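Local atomic coordinates of inclusion membrane protein A (Chlamydia trachomatis, PDB entry 6E7E), a protein that probably promotes homotypic fusion of chlamydial inclusions as a SNARE-like protein of the inclusion membrane, represented here by its soluble domain. Residues 83-87 and 88-92; 150-153 and 154-158. The protein carries 2 engineered substitutions. All coordinates share one frame; numbering follows the deposited sequence.

Contact 1. Residues 83-87 and 88-92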
# COMPACT_ATOMS: atom_id res chain seq x y z
N LYS A 83 7.23 12.05 -19.98
CA LYS A 83 5.94 11.53 -20.49
C LYS A 83 5.32 10.53 -19.51
O LYS A 83 4.13 10.30 -19.58
CB LYS A 83 6.11 10.93 -21.87
CG LYS A 83 6.56 11.95 -22.90
CD LYS A 83 6.73 11.38 -24.27
CE LYS A 83 7.33 12.39 -25.23
NZ LYS A 83 7.54 11.81 -26.58
N LEU A 84 6.12 9.91 -18.65
CA LEU A 84 5.59 8.92 -17.68
C LEU A 84 4.84 9.61 -16.54
O LEU A 84 4.18 8.90 -15.77
CB LEU A 84 6.71 8.03 -17.17
CG LEU A 84 7.33 7.15 -18.26
CD1 LEU A 84 8.48 6.33 -17.72
CD2 LEU A 84 6.32 6.23 -18.93
N PHE A 85 4.92 10.92 -16.42
CA PHE A 85 4.04 11.68 -15.49
C PHE A 85 2.67 11.81 -16.15
O PHE A 85 2.49 12.75 -16.91
CB PHE A 85 4.63 13.04 -15.10
CG PHE A 85 5.77 12.93 -14.13
CD1 PHE A 85 7.05 12.59 -14.52
CD2 PHE A 85 5.54 13.13 -12.78
CE1 PHE A 85 8.08 12.50 -13.60
CE2 PHE A 85 6.56 13.01 -11.86
CZ PHE A 85 7.83 12.69 -12.26
N SER A 86 1.79 10.84 -15.93
CA SER A 86 0.45 10.75 -16.56
C SER A 86 -0.57 11.37 -15.61
O SER A 86 -0.68 10.89 -14.46
CB SER A 86 0.05 9.31 -16.79
OG SER A 86 -1.37 9.20 -16.89
N GLN A 87 -1.29 12.42 -16.02
CA GLN A 87 -2.26 13.06 -15.09
C GLN A 87 -3.35 12.04 -14.74
O GLN A 87 -3.76 12.01 -13.60
CB GLN A 87 -2.77 14.41 -15.59
CG GLN A 87 -3.79 14.31 -16.70
CD GLN A 87 -4.02 15.68 -17.30
OE1 GLN A 87 -3.11 16.28 -17.88
NE2 GLN A 87 -5.23 16.18 -17.13
N GLU A 88 -3.77 11.17 -15.66
CA GLU A 88 -4.83 10.18 -15.36
C GLU A 88 -4.33 9.22 -14.28
O GLU A 88 -5.08 8.88 -13.35
CB GLU A 88 -5.27 9.40 -16.61
CG GLU A 88 -6.20 10.17 -17.53
CD GLU A 88 -6.53 9.46 -18.84
OE1 GLU A 88 -6.84 8.24 -18.79
OE2 GLU A 88 -6.46 10.11 -19.91
N ILE A 89 -3.11 8.72 -14.39
CA ILE A 89 -2.63 7.68 -13.45
C ILE A 89 -2.35 8.34 -12.10
O ILE A 89 -2.63 7.73 -11.06
CB ILE A 89 -1.42 6.95 -14.04
CG1 ILE A 89 -1.85 6.08 -15.23
CG2 ILE A 89 -0.73 6.12 -12.98
CD1 ILE A 89 -0.73 5.55 -16.07
N ILE A 90 -1.81 9.57 -12.08
CA ILE A 90 -1.56 10.24 -10.79
C ILE A 90 -2.91 10.54 -10.11
O ILE A 90 -3.01 10.42 -8.88
CB ILE A 90 -0.62 11.42 -10.99
CG1 ILE A 90 0.76 10.90 -11.42
CG2 ILE A 90 -0.53 12.25 -9.73
CD1 ILE A 90 1.68 11.97 -11.96
N ALA A 91 -3.95 10.92 -10.85
CA ALA A 91 -5.29 11.13 -10.26
C ALA A 91 -5.83 9.80 -9.71
O ALA A 91 -6.42 9.78 -8.63
CB ALA A 91 -6.21 11.75 -11.28
N ASP A 92 -5.62 8.71 -10.44
CA ASP A 92 -6.05 7.36 -9.98
C ASP A 92 -5.33 7.02 -8.67
O ASP A 92 -5.96 6.51 -7.72
CB ASP A 92 -5.74 6.32 -11.06
CG ASP A 92 -6.46 5.00 -10.92
OD1 ASP A 92 -7.33 4.88 -10.03
OD2 ASP A 92 -6.15 4.10 -11.76
O HOH W 1 -3.40 11.22 -18.50
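S86 OG accepts a hydrogen bond from the backbone N of I89, 3.1 Å away. The bond is nearly straight, with an N-H...O angle of 164°. The hydroxyl oxygen reaches this amide because it lies opposite the S86 backbone N about the CA-CB bond (chi1 157°), which turns it over the first turn of the helix. The side chain of I89 packs against the same serine: I89 CG1 lies 3.6 Å from S86 OG, and I89 CD1 comes 3.9 Å from S86 CB. The polar cap is thus covered on one flank by hydrocarbon.

A water takes up the preceding amide. It accepts from E88 N at 2.9 Å and also hydrogen-bonds S86 OG, so it bridges the hydroxyl and the helix start. The carbonyl of the same serine opens the helical ladder: S86 O accepts from I90 N at 2.9 Å, and Q87 O accepts from A91 N one step on. The I90 side chain leans back over S86 O, with I90 CG1 at 3.4 Å. Its tip, I90 CD1, then meets F85 CD2 at 4.1 Å, approaching the ring at a slant.

F85 is the centre of an inverse gamma turn whose last residue is the capping S86. Its buried ring also packs on L11 of helix 4-38 and L70 of helix 65-73. I89 touches F67 of helix 65-73. Outside this shell, Q87 OE1 is hydrogen-bonded to the backbone N of T2, tying the helix start to the N-terminal end of the chain. The arrangement is a serine N-cap joined to a hydrophobic staple, F85 before the cap against I90 in the first turn, at the start of helix 87-107 in a helical bundle.

Contact 2. Residues 150-153 and 154-158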
# COMPACT_ATOMS: atom_id res chain seq x y z
N LYS A 150 3.80 -1.57 -10.84
CA LYS A 150 4.66 -2.49 -11.59
C LYS A 150 4.78 -2.02 -13.04
O LYS A 150 5.86 -2.11 -13.63
CB LYS A 150 4.10 -3.90 -11.52
CG LYS A 150 4.45 -4.59 -10.22
CD LYS A 150 5.78 -5.31 -10.24
CE LYS A 150 6.09 -5.98 -8.92
NZ LYS A 150 7.43 -6.62 -8.94
N THR A 151 3.69 -1.54 -13.61
CA THR A 151 3.72 -0.99 -14.97
C THR A 151 4.76 0.14 -15.03
O THR A 151 5.62 0.17 -15.92
CB THR A 151 2.33 -0.54 -15.40
OG1 THR A 151 1.49 -1.69 -15.50
CG2 THR A 151 2.35 0.18 -16.71
N LEU A 152 4.65 1.08 -14.10
CA LEU A 152 5.59 2.21 -14.07
C LEU A 152 7.01 1.74 -13.86
O LEU A 152 7.91 2.28 -14.57
CB LEU A 152 5.21 3.14 -12.94
CG LEU A 152 4.43 4.37 -13.31
CD1 LEU A 152 4.17 5.13 -12.03
CD2 LEU A 152 5.15 5.24 -14.34
N THR A 153 7.27 0.78 -13.00
CA THR A 153 8.64 0.30 -12.79
C THR A 153 9.16 -0.18 -14.13
O THR A 153 10.32 0.11 -14.43
CB THR A 153 8.64 -0.80 -11.72
OG1 THR A 153 8.39 -0.19 -10.46
CG2 THR A 153 9.94 -1.58 -11.71
N SER A 154 8.37 -0.94 -14.87
CA SER A 154 8.86 -1.51 -16.14
C SER A 154 9.21 -0.39 -17.10
O SER A 154 10.24 -0.44 -17.81
CB SER A 154 7.83 -2.42 -16.77
OG SER A 154 7.58 -3.59 -15.97
N GLN A 155 8.34 0.60 -17.21
CA GLN A 155 8.53 1.71 -18.16
C GLN A 155 9.75 2.55 -17.80
O GLN A 155 10.53 2.95 -18.69
CB GLN A 155 7.27 2.55 -18.22
CG GLN A 155 6.08 1.82 -18.78
CD GLN A 155 4.78 2.51 -18.46
OE1 GLN A 155 4.63 3.13 -17.40
NE2 GLN A 155 3.81 2.30 -19.35
N ILE A 156 9.87 2.90 -16.53
CA ILE A 156 11.02 3.70 -16.07
C ILE A 156 12.30 2.91 -16.30
O ILE A 156 13.29 3.51 -16.73
CB ILE A 156 10.87 4.07 -14.58
CG1 ILE A 156 9.66 4.97 -14.37
CG2 ILE A 156 12.14 4.69 -14.06
CD1 ILE A 156 9.28 5.08 -12.94
N ALA A 157 12.32 1.63 -15.93
CA ALA A 157 13.56 0.85 -16.03
C ALA A 157 14.03 0.86 -17.49
O ALA A 157 15.22 1.02 -17.74
CB ALA A 157 13.36 -0.56 -15.54
N LEU A 158 13.12 0.65 -18.42
CA LEU A 158 13.50 0.58 -19.84
C LEU A 158 14.02 1.95 -20.30
O LEU A 158 15.06 2.02 -20.99
CB LEU A 158 12.31 0.11 -20.68
CG LEU A 158 12.64 -0.07 -22.15
CD1 LEU A 158 13.67 -1.15 -22.35
CD2 LEU A 158 11.37 -0.38 -22.93
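Q155 lays its side chain alongside that of T151, one turn earlier. Its CB lies 3.7 Å from T151 O. CG comes closer, 3.3 Å from the same carbonyl oxygen, because it stands beside the backbone N and opposite the Q155 carbonyl carbon (chi1 -65°). The chain then runs extended, and CD reaches T151 CG2. Both tip atoms border the T151 methyl: NE2 lies 3.7 Å from T151 CG2, and OE1 is almost as near. OE1 also lies 3.6 Å from L152 CA, with L152 CD2 a little farther. The T151 and Q155 side chains point in the same direction, whereas L152 crosses Q155 at a slant. The T151 hydroxyl is engaged one turn further back, with Q147 O.

The remaining contacts described are four residues apart. I156 CG1 lies 3.2 Å from L152 O, just beside the straight backbone bond from I156 N to that oxygen (174° at the hydrogen). Its CD1 is a looser neighbour of L152 CD2. S154 turns its hydroxyl back to K150 O, which therefore accepts twice: from S154 N at 3.0 Å and from S154 OG at 3.3 Å. The two donors reach the carbonyl from opposite faces of its plane. The longer bond keeps the S154 hydroxyl against its own helix. A157 N to T153 O continues the backbone series.

L152 and I156 form the buried side of this helix. L152 packs on F67, and I156 on L70, both of helix 65-73. K150, T151 and S154 lie on exposed parts of the surface. This is the i to i+3 and i to i+4 pattern of an amphipathic alpha-helix, here on helix 125-165, the long C-terminal helix of the bundle.

Overall arrangement
From the N terminus, the chain runs through helix 4-38, helix 44-57 and helix 65-73 before reaching contact 1. There, residues 83-92 close the turn from short helix 79-82 into helix 87-107. Helix 110-119 follows, and contact 2 comes late, within helix 125-165. It closes no loop beyond single helical turns. The two contacts are in series and neither nests nor crosses. Their centres are about 14 Å apart. L84 joins them: its CD1 packs on I156 CG1 at 3.8 Å. Both also lean on helix 65-73, so this helix, the start of helix 87-107 and the long C-terminal helix are tied together.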